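Local coordinates for SusD superfamily protein (Bacteroides vulgatus ATCC 8482, PDB 3JQ0) that is an outer-membrane protein of the SusD family that probably binds nutrients, most likely sugars, at the cell surface, at residues Phe15-Leu19 / Gln81-Met85; Pro360-Asp366 / Phe444-Arg448; Ile386-Arg392 / Lys436-Glu441. All blocks are in the same frame, centred on the assembly; numbering follows the deposited sequence.

In the fold
Contact 1 comes first along the chain and joins helix 9-25 to helix 75-91 in the N-terminal part of the chain. Contact 2 lies close to the middle of the molecule. It ties strand 359-363 and the start of helix 364-377 to the loop between helices 430-441 and 448-455. Contact 3 is nested within the chain that contact 2 closes and pairs helix 383-394 with helix 430-441. The centres of contacts 2 and 3 are about 12 Å apart, and salt bridges D366-R438 and R363-E441 make them one charged network. Contact 1 is about 24 Å from contact 2 and 36 Å from contact 3, centre to centre. The fold thus combines a mainly apolar helix pair with a buried ionic core.

Contact 1: Phe15-Leu19 / Gln81-Met85; sequences FNTGL and QINQM
F15 meets the helix of Q81-M85 with CD1, CE1 and CZ of its ring. Its CG lies anti to the backbone N (chi1 -159°), which carries the ring across to the other helix. CD1 touches the selenium of M85, SE, at 3.7 Å. This is a Met-aromatic contact, with SE 4.9 Å from the ring centroid and approaching obliquely. M85 is a selenomethionine. The two side chains run past each other in opposite directions. CE1 comes 3.4 Å from the backbone O of Q81, which lies at the ring edge, in plane. At the far end, CZ is 3.4 Å from Q81 OE1 and also touches the amide of Q84. The Q81 side chain is bent at chi2, and its amide plane is 38° from the ring. W6 packs against the same phenylalanine from outside the pair.

N16 adds a lighter touch, its CB against CE of M85. Its amide ND2 turns elsewhere and bonds to E106 of helix 97-122.

One turn on from F15, L19 divides its two methyls. CD1 rests on CB of M85 at 3.7 Å. CD2 packs on CB of Q81 at 3.6 Å and lies near CG1 of I82.

The short helical segments 15-19 and 81-85 run nearly antiparallel (152°), their axes 10.4 Å apart at closest approach. Helix 97-122 packs on this pair through Y103, M110 and L114. No hydrogen bond crosses between the two segments. Their cohesion therefore rests on apolar packing, with glutamine oxygens and a backbone carbonyl placed round an aromatic ring.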
loop_
_atom_site.group_PDB
_atom_site.type_symbol
_atom_site.label_atom_id
_atom_site.label_comp_id
_atom_site.label_asym_id
_atom_site.label_seq_id
_atom_site.Cartn_x
_atom_site.Cartn_y
_atom_site.Cartn_z
ATOM N N PHE A 15 -7.315 23.295 9.491
ATOM C CA PHE A 15 -8.186 22.558 8.560
ATOM C C PHE A 15 -7.364 21.575 7.703
ATOM O O PHE A 15 -7.770 20.431 7.515
ATOM C CB PHE A 15 -8.995 23.523 7.677
ATOM C CG PHE A 15 -10.220 22.905 7.083
ATOM C CD1 PHE A 15 -10.192 22.226 5.881
ATOM C CD2 PHE A 15 -11.416 22.953 7.776
ATOM C CE1 PHE A 15 -11.293 21.671 5.365
ATOM C CE2 PHE A 15 -12.548 22.422 7.251
ATOM C CZ PHE A 15 -12.490 21.774 6.018
ATOM N N ASN A 16 -6.210 22.035 7.245
ATOM C CA ASN A 16 -5.314 21.177 6.481
ATOM C C ASN A 16 -4.859 19.968 7.303
ATOM O O ASN A 16 -4.782 18.825 6.827
ATOM C CB ASN A 16 -4.097 21.972 5.988
ATOM C CG ASN A 16 -3.242 21.187 5.035
ATOM O OD1 ASN A 16 -3.757 20.563 4.083
ATOM N ND2 ASN A 16 -1.922 21.240 5.240
ATOM N N THR A 17 -4.545 20.228 8.577
ATOM C CA THR A 17 -4.143 19.178 9.476
ATOM C C THR A 17 -5.308 18.172 9.619
ATOM O O THR A 17 -5.109 16.947 9.603
ATOM C CB THR A 17 -3.691 19.778 10.830
ATOM O OG1 THR A 17 -2.571 20.616 10.559
ATOM C CG2 THR A 17 -3.311 18.696 11.827
ATOM N N GLY A 18 -6.530 18.696 9.732
ATOM C CA GLY A 18 -7.696 17.855 9.798
ATOM C C GLY A 18 -7.910 17.003 8.546
ATOM O O GLY A 18 -8.324 15.821 8.666
ATOM N N LEU A 19 -7.654 17.556 7.365
ATOM C CA LEU A 19 -7.773 16.767 6.117
ATOM C C LEU A 19 -6.826 15.581 6.176
ATOM O O LEU A 19 -7.166 14.451 5.802
ATOM C CB LEU A 19 -7.452 17.597 4.895
ATOM C CG LEU A 19 -8.437 18.714 4.609
ATOM C CD1 LEU A 19 -7.969 19.477 3.343
ATOM C CD2 LEU A 19 -9.858 18.212 4.461
ATOM N N GLN A 81 -14.826 17.699 2.570
ATOM C CA GLN A 81 -13.970 18.637 3.286
ATOM C C GLN A 81 -12.830 19.185 2.421
ATOM O O GLN A 81 -12.478 20.343 2.515
ATOM C CB GLN A 81 -13.421 17.990 4.585
ATOM C CG GLN A 81 -14.529 17.500 5.561
ATOM C CD GLN A 81 -15.416 18.568 6.004
ATOM O OE1 GLN A 81 -14.941 19.551 6.553
ATOM N NE2 GLN A 81 -16.739 18.391 5.807
ATOM N N ILE A 82 -12.219 18.345 1.579
ATOM C CA ILE A 82 -11.176 18.803 0.674
ATOM C C ILE A 82 -11.759 19.899 -0.234
ATOM O O ILE A 82 -11.109 20.914 -0.522
ATOM C CB ILE A 82 -10.582 17.638 -0.162
ATOM C CG1 ILE A 82 -9.857 16.618 0.731
ATOM C CG2 ILE A 82 -9.653 18.201 -1.227
ATOM C CD1 ILE A 82 -9.538 15.293 0.039
ATOM N N ASN A 83 -12.951 19.642 -0.764
ATOM C CA ASN A 83 -13.594 20.619 -1.646
ATOM C C ASN A 83 -13.790 21.979 -0.980
ATOM O O ASN A 83 -13.563 23.040 -1.577
ATOM C CB ASN A 83 -14.924 20.084 -2.133
ATOM C CG ASN A 83 -14.781 18.853 -3.046
ATOM O OD1 ASN A 83 -13.709 18.558 -3.576
ATOM N ND2 ASN A 83 -15.871 18.132 -3.228
ATOM N N GLN A 84 -14.160 21.957 0.288
ATOM C CA GLN A 84 -14.210 23.171 1.092
ATOM C C GLN A 84 -12.845 23.861 1.216
ATOM O O GLN A 84 -12.742 25.072 0.993
ATOM C CB GLN A 84 -14.775 22.832 2.463
ATOM C CG GLN A 84 -14.911 24.016 3.396
ATOM C CD GLN A 84 -15.546 23.682 4.721
ATOM O OE1 GLN A 84 -15.916 22.529 4.983
ATOM N NE2 GLN A 84 -15.649 24.686 5.579
HETATM N N MSE A 85 -11.796 23.094 1.541
HETATM C CA MSE A 85 -10.472 23.683 1.605
HETATM C C MSE A 85 -10.086 24.334 0.285
HETATM O O MSE A 85 -9.511 25.423 0.263
HETATM C CB MSE A 85 -9.426 22.620 1.989
HETATM C CG MSE A 85 -8.022 23.112 2.151
HETATM SE SE MSE A 85 -7.847 24.200 3.744
HETATM C CE MSE A 85 -5.928 24.587 3.591
#

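Contact 2: Pro360-Asp366 / Phe444-Arg448; sequences PIYRYAD and FEGKR
E445 reaches from the loop toward R363 and P360. Its CB and CG lead outward in an extended chain (chi2 176°), and CD arrives at the edge of the R363 guanidinium. OE1 accepts a nearly straight bond from R363 NE at 2.9 Å. It also lies 3.8 Å from P360 CB, and a water sits 2.8 Å from it. OE2 accepts R363 NH2 at 2.8 Å. Both oxygens use their syn lone pairs. NE and NH2 each bond a different oxygen, so the bridge is bidentate and side-on. The two flat groups are nearly coplanar, 20° apart. K341 is a second partner of OE2, while R363 NH1 turns to E441 and E242.

Beside this pair, K447 NZ donates to the backbone O of I361 at 2.8 Å, in the carbonyl plane. I361 and Y362 form a classic beta bulge opposite F245. The direct salt bridge from NZ to D366 OD2 is long, 3.8 Å, and a water also bridges the two. D366 OD1 pairs with R438. Another water sits between P360 O and E445 O.

R363 and E445 thus meet charge with charge, and their two-point grip should fix both groups' rotation. K447 relies on a carbonyl, a water and a long bridge.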
loop_
_atom_site.group_PDB
_atom_site.type_symbol
_atom_site.label_atom_id
_atom_site.label_comp_id
_atom_site.label_asym_id
_atom_site.label_seq_id
_atom_site.Cartn_x
_atom_site.Cartn_y
_atom_site.Cartn_z
ATOM N N PRO A 360 3.697 3.844 5.581
ATOM C CA PRO A 360 4.107 4.468 4.306
ATOM C C PRO A 360 3.030 4.324 3.243
ATOM O O PRO A 360 2.420 3.271 3.121
ATOM C CB PRO A 360 5.359 3.668 3.912
ATOM C CG PRO A 360 5.828 2.981 5.164
ATOM C CD PRO A 360 4.561 2.701 5.940
ATOM N N ILE A 361 2.844 5.382 2.468
ATOM C CA ILE A 361 1.983 5.395 1.271
ATOM C C ILE A 361 2.846 5.320 0.033
ATOM O O ILE A 361 2.668 4.458 -0.843
ATOM C CB ILE A 361 1.015 6.595 1.261
ATOM C CG1 ILE A 361 0.064 6.556 2.466
ATOM C CG2 ILE A 361 0.273 6.682 -0.064
ATOM C CD1 ILE A 361 -0.896 5.413 2.468
ATOM N N TYR A 362 3.778 6.264 -0.084
ATOM C CA TYR A 362 4.752 6.285 -1.191
ATOM C C TYR A 362 6.163 6.300 -0.655
ATOM O O TYR A 362 6.529 7.258 0.060
ATOM C CB TYR A 362 4.542 7.474 -2.115
ATOM C CG TYR A 362 3.246 7.503 -2.892
ATOM C CD1 TYR A 362 2.807 6.379 -3.607
ATOM C CD2 TYR A 362 2.484 8.643 -2.952
ATOM C CE1 TYR A 362 1.677 6.432 -4.393
ATOM C CE2 TYR A 362 1.330 8.701 -3.742
ATOM C CZ TYR A 362 0.920 7.578 -4.457
ATOM O OH TYR A 362 -0.213 7.691 -5.241
ATOM N N ARG A 363 6.939 5.286 -1.035
ATOM C CA ARG A 363 8.350 5.129 -0.701
ATOM C C ARG A 363 9.217 5.238 -1.917
ATOM O O ARG A 363 8.758 4.901 -3.033
ATOM C CB ARG A 363 8.595 3.631 -0.084
ATOM C CG ARG A 363 8.040 3.427 1.253
ATOM C CD ARG A 363 8.634 2.344 1.954
ATOM N NE ARG A 363 8.261 0.991 1.581
ATOM C CZ ARG A 363 9.082 0.097 1.064
ATOM N NH1 ARG A 363 10.282 0.381 0.589
ATOM N NH2 ARG A 363 8.665 -1.157 1.011
ATOM N N TYR A 364 10.495 5.581 -1.753
ATOM C CA TYR A 364 11.363 5.686 -2.903
ATOM C C TYR A 364 11.510 4.342 -3.671
ATOM O O TYR A 364 11.601 4.367 -4.896
ATOM C CB TYR A 364 12.716 6.265 -2.536
ATOM C CG TYR A 364 13.541 6.641 -3.735
ATOM C CD1 TYR A 364 13.153 7.671 -4.557
ATOM C CD2 TYR A 364 14.710 5.982 -4.068
ATOM C CE1 TYR A 364 13.901 8.021 -5.666
ATOM C CE2 TYR A 364 15.472 6.339 -5.158
ATOM C CZ TYR A 364 15.067 7.360 -5.959
ATOM O OH TYR A 364 15.770 7.744 -7.074
ATOM N N ALA A 365 11.495 3.188 -2.996
ATOM C CA ALA A 365 11.552 1.929 -3.753
ATOM C C ALA A 365 10.358 1.820 -4.699
ATOM O O ALA A 365 10.446 1.161 -5.735
ATOM C CB ALA A 365 11.619 0.718 -2.840
ATOM N N ASP A 366 9.205 2.369 -4.288
ATOM C CA ASP A 366 7.982 2.361 -5.124
ATOM C C ASP A 366 8.226 3.213 -6.364
ATOM O O ASP A 366 7.925 2.776 -7.478
ATOM C CB ASP A 366 6.816 2.873 -4.242
ATOM C CG ASP A 366 5.430 2.663 -4.793
ATOM O OD1 ASP A 366 5.274 1.999 -5.838
ATOM O OD2 ASP A 366 4.504 3.143 -4.112
ATOM N N PHE A 444 2.090 -6.058 3.205
ATOM C CA PHE A 444 1.401 -5.263 4.230
ATOM C C PHE A 444 1.343 -3.757 3.923
ATOM O O PHE A 444 0.921 -2.993 4.755
ATOM C CB PHE A 444 1.949 -5.516 5.665
ATOM C CG PHE A 444 2.251 -6.958 5.915
ATOM C CD1 PHE A 444 1.247 -7.920 5.886
ATOM C CD2 PHE A 444 3.547 -7.408 6.098
ATOM C CE1 PHE A 444 1.488 -9.241 6.018
ATOM C CE2 PHE A 444 3.816 -8.767 6.251
ATOM C CZ PHE A 444 2.771 -9.682 6.204
ATOM N N GLU A 445 1.697 -3.357 2.699
ATOM C CA GLU A 445 1.678 -1.976 2.286
ATOM C C GLU A 445 0.616 -1.665 1.247
ATOM O O GLU A 445 0.531 -0.540 0.779
ATOM C CB GLU A 445 3.060 -1.486 1.851
ATOM C CG GLU A 445 4.068 -1.411 3.001
ATOM C CD GLU A 445 5.438 -1.020 2.504
ATOM O OE1 GLU A 445 5.605 0.210 2.272
ATOM O OE2 GLU A 445 6.336 -1.890 2.419
ATOM N N GLY A 446 -0.219 -2.629 0.901
ATOM C CA GLY A 446 -1.391 -2.276 0.089
ATOM C C GLY A 446 -1.170 -2.168 -1.423
ATOM O O GLY A 446 -1.835 -1.378 -2.079
ATOM N N LYS A 447 -0.263 -2.975 -1.968
ATOM C CA LYS A 447 0.131 -2.858 -3.374
ATOM C C LYS A 447 -0.249 -4.025 -4.290
ATOM O O LYS A 447 -0.542 -3.780 -5.456
ATOM C CB LYS A 447 1.632 -2.643 -3.515
ATOM C CG LYS A 447 2.184 -1.518 -2.631
ATOM C CD LYS A 447 1.509 -0.163 -2.828
ATOM C CE LYS A 447 2.150 0.915 -1.986
ATOM N NZ LYS A 447 1.462 2.249 -2.073
ATOM N N ARG A 448 -0.218 -5.270 -3.806
ATOM C CA ARG A 448 -0.230 -6.430 -4.683
ATOM C C ARG A 448 -1.457 -6.538 -5.557
ATOM O O ARG A 448 -1.328 -6.935 -6.735
ATOM C CB ARG A 448 -0.029 -7.701 -3.833
ATOM C CG ARG A 448 -0.103 -9.013 -4.581
ATOM C CD ARG A 448 0.997 -9.238 -5.588
ATOM N NE ARG A 448 0.989 -10.632 -5.998
ATOM C CZ ARG A 448 1.866 -11.153 -6.856
ATOM N NH1 ARG A 448 2.757 -10.405 -7.472
ATOM N NH2 ARG A 448 1.857 -12.462 -7.079
HETATM O O HOH W 1 4.145 2.013 0.774
HETATM O O HOH W 2 0.881 2.079 1.281
HETATM O O HOH W 3 1.970 2.640 -4.750
#

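Contact 3: Ile386-Arg392 / Lys436-Glu441; sequences INAVRER and KERLRE
E437, R390 and E441 bury the most surface here. E437 sends its carboxylate across to R390. The R390 side chain is extended from CG to NE and crosses the glutamate obliquely. NE gives a bond of 2.8 Å to E437 OE1. The oxygen lies near the guanidinium plane, but the nitrogen approaches it from 45° above the carboxylate plane. Only NE bonds the glutamate directly, and only at OE1, so this is a single-point bridge. A water completes a second path, bonded to R390 NH2 and to the same OE1. R390 CG also lies 3.4 Å from E437 OE2, whose charge is met by R315. R390 NH2 has D426 as a further partner.

E441 sits one turn further on. Its OE2 accepts R392 NH2 at 2.8 Å, on the syn side but tilted out of both planes. The bond is bent, with an N-H...O angle of 133°. The R392 chain bends at chi2 and chi3, which brings its guanidinium round to E441. Its NH1 pairs with E242. A water joins R392 NE, E441 OE1 and the backbone O of V389. V389 lies between the two bridges. Its CG1 touches E441 OE1 at 3.3 Å and E437 OE2 at 3.8 Å.

The E441 carboxylate is also held by R315 and R363, so several cations share it. The axes of the two segments come within 11.1 Å and cross at 33°, running in the same general direction. This is helix-on-helix packing joined by buried salt bridges, consistent with the TPR-like helical part of SusD-family proteins.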
loop_
_atom_site.group_PDB
_atom_site.type_symbol
_atom_site.label_atom_id
_atom_site.label_comp_id
_atom_site.label_asym_id
_atom_site.label_seq_id
_atom_site.Cartn_x
_atom_site.Cartn_y
_atom_site.Cartn_z
ATOM N N ILE A 386 15.552 -2.150 -10.868
ATOM C CA ILE A 386 15.334 -3.427 -10.206
ATOM C C ILE A 386 16.523 -3.752 -9.303
ATOM O O ILE A 386 16.365 -4.152 -8.158
ATOM C CB ILE A 386 15.041 -4.580 -11.203
ATOM C CG1 ILE A 386 13.785 -4.271 -12.026
ATOM C CG2 ILE A 386 14.968 -5.901 -10.485
ATOM C CD1 ILE A 386 13.533 -5.229 -13.180
ATOM N N ASN A 387 17.734 -3.618 -9.848
ATOM C CA ASN A 387 18.922 -3.974 -9.078
ATOM C C ASN A 387 19.234 -2.994 -7.963
ATOM O O ASN A 387 19.853 -3.420 -6.988
ATOM C CB ASN A 387 20.126 -4.233 -9.993
ATOM C CG ASN A 387 20.039 -5.579 -10.628
ATOM O OD1 ASN A 387 19.431 -6.492 -10.097
ATOM N ND2 ASN A 387 20.669 -5.753 -11.807
ATOM N N ALA A 388 18.803 -1.729 -8.036
ATOM C CA ALA A 388 18.994 -0.820 -6.890
ATOM C C ALA A 388 18.175 -1.374 -5.706
ATOM O O ALA A 388 18.651 -1.393 -4.575
ATOM C CB ALA A 388 18.539 0.600 -7.263
ATOM N N VAL A 389 16.942 -1.779 -5.956
ATOM C CA VAL A 389 16.070 -2.334 -4.946
ATOM C C VAL A 389 16.625 -3.669 -4.419
ATOM O O VAL A 389 16.673 -3.926 -3.194
ATOM C CB VAL A 389 14.628 -2.411 -5.401
ATOM C CG1 VAL A 389 13.754 -3.097 -4.352
ATOM C CG2 VAL A 389 14.099 -1.035 -5.716
ATOM N N ARG A 390 17.058 -4.554 -5.318
ATOM C CA ARG A 390 17.644 -5.820 -4.886
ATOM C C ARG A 390 18.917 -5.649 -4.084
ATOM O O ARG A 390 19.116 -6.316 -3.075
ATOM C CB ARG A 390 17.896 -6.758 -6.078
ATOM C CG ARG A 390 16.648 -7.225 -6.775
ATOM C CD ARG A 390 16.905 -8.228 -7.869
ATOM N NE ARG A 390 15.649 -8.694 -8.431
ATOM C CZ ARG A 390 15.542 -9.641 -9.341
ATOM N NH1 ARG A 390 16.628 -10.256 -9.796
ATOM N NH2 ARG A 390 14.386 -9.931 -9.881
ATOM N N GLU A 391 19.788 -4.735 -4.525
ATOM C CA GLU A 391 21.041 -4.539 -3.811
ATOM C C GLU A 391 20.753 -4.121 -2.368
ATOM O O GLU A 391 21.423 -4.538 -1.427
ATOM C CB GLU A 391 21.919 -3.514 -4.527
ATOM C CG GLU A 391 23.217 -3.277 -3.801
ATOM C CD GLU A 391 24.234 -2.417 -4.569
ATOM O OE1 GLU A 391 24.036 -2.180 -5.771
ATOM O OE2 GLU A 391 25.264 -2.026 -3.977
ATOM N N ARG A 392 19.737 -3.263 -2.168
ATOM C CA ARG A 392 19.366 -2.840 -0.817
ATOM C C ARG A 392 18.844 -4.033 -0.009
ATOM O O ARG A 392 19.110 -4.126 1.187
ATOM C CB ARG A 392 18.389 -1.696 -0.885
ATOM C CG ARG A 392 18.079 -1.062 0.499
ATOM C CD ARG A 392 16.859 -1.645 1.239
ATOM N NE ARG A 392 15.594 -1.447 0.556
ATOM C CZ ARG A 392 14.966 -0.276 0.488
ATOM N NH1 ARG A 392 15.476 0.807 1.059
ATOM N NH2 ARG A 392 13.828 -0.182 -0.158
ATOM N N LYS A 436 7.261 -9.564 -9.141
ATOM C CA LYS A 436 7.923 -10.327 -8.079
ATOM C C LYS A 436 8.617 -9.387 -7.132
ATOM O O LYS A 436 8.567 -9.545 -5.912
ATOM C CB LYS A 436 8.883 -11.315 -8.733
ATOM C CG LYS A 436 9.821 -12.043 -7.746
ATOM C CD LYS A 436 10.631 -13.158 -8.400
ATOM C CE LYS A 436 11.686 -12.662 -9.367
ATOM N NZ LYS A 436 12.368 -13.804 -10.067
ATOM N N GLU A 437 9.306 -8.389 -7.687
ATOM C CA GLU A 437 10.061 -7.448 -6.863
ATOM C C GLU A 437 9.106 -6.671 -5.956
ATOM O O GLU A 437 9.398 -6.476 -4.764
ATOM C CB GLU A 437 10.921 -6.528 -7.697
ATOM C CG GLU A 437 12.049 -5.902 -6.892
ATOM C CD GLU A 437 13.062 -6.920 -6.414
ATOM O OE1 GLU A 437 13.281 -7.937 -7.137
ATOM O OE2 GLU A 437 13.618 -6.737 -5.313
ATOM N N ARG A 438 7.993 -6.205 -6.497
ATOM C CA ARG A 438 7.028 -5.475 -5.721
ATOM C C ARG A 438 6.381 -6.334 -4.652
ATOM O O ARG A 438 6.088 -5.862 -3.545
ATOM C CB ARG A 438 5.949 -4.818 -6.608
ATOM C CG ARG A 438 6.485 -3.693 -7.455
ATOM C CD ARG A 438 5.387 -2.997 -8.246
ATOM N NE ARG A 438 4.455 -2.273 -7.446
ATOM C CZ ARG A 438 4.654 -1.090 -6.920
ATOM N NH1 ARG A 438 5.798 -0.459 -7.065
ATOM N NH2 ARG A 438 3.665 -0.505 -6.234
ATOM N N LEU A 439 6.159 -7.614 -4.953
ATOM C CA LEU A 439 5.602 -8.537 -3.975
ATOM C C LEU A 439 6.545 -8.630 -2.757
ATOM O O LEU A 439 6.131 -8.517 -1.609
ATOM C CB LEU A 439 5.331 -9.910 -4.604
ATOM C CG LEU A 439 4.851 -11.010 -3.667
ATOM C CD1 LEU A 439 3.647 -10.649 -2.840
ATOM C CD2 LEU A 439 4.660 -12.277 -4.447
ATOM N N ARG A 440 7.820 -8.859 -3.050
ATOM C CA ARG A 440 8.828 -8.962 -2.010
ATOM C C ARG A 440 8.981 -7.671 -1.229
ATOM O O ARG A 440 9.274 -7.708 -0.011
ATOM C CB ARG A 440 10.170 -9.386 -2.647
ATOM C CG ARG A 440 10.163 -10.825 -3.122
ATOM C CD ARG A 440 11.447 -11.204 -3.833
ATOM N NE ARG A 440 11.464 -12.635 -4.123
ATOM C CZ ARG A 440 12.280 -13.238 -4.978
ATOM N NH1 ARG A 440 13.081 -12.543 -5.761
ATOM N NH2 ARG A 440 12.232 -14.558 -5.060
ATOM N N GLU A 441 8.847 -6.513 -1.871
ATOM C CA GLU A 441 9.166 -5.228 -1.297
ATOM C C GLU A 441 7.996 -4.701 -0.429
ATOM O O GLU A 441 8.263 -3.964 0.529
ATOM C CB GLU A 441 9.471 -4.251 -2.448
ATOM C CG GLU A 441 9.968 -2.895 -2.020
ATOM C CD GLU A 441 11.324 -2.860 -1.297
ATOM O OE1 GLU A 441 12.122 -3.795 -1.524
ATOM O OE2 GLU A 441 11.573 -1.838 -0.576
HETATM O O HOH W 4 14.757 -3.606 -0.981
HETATM O O HOH W 5 12.017 -9.526 -8.840
#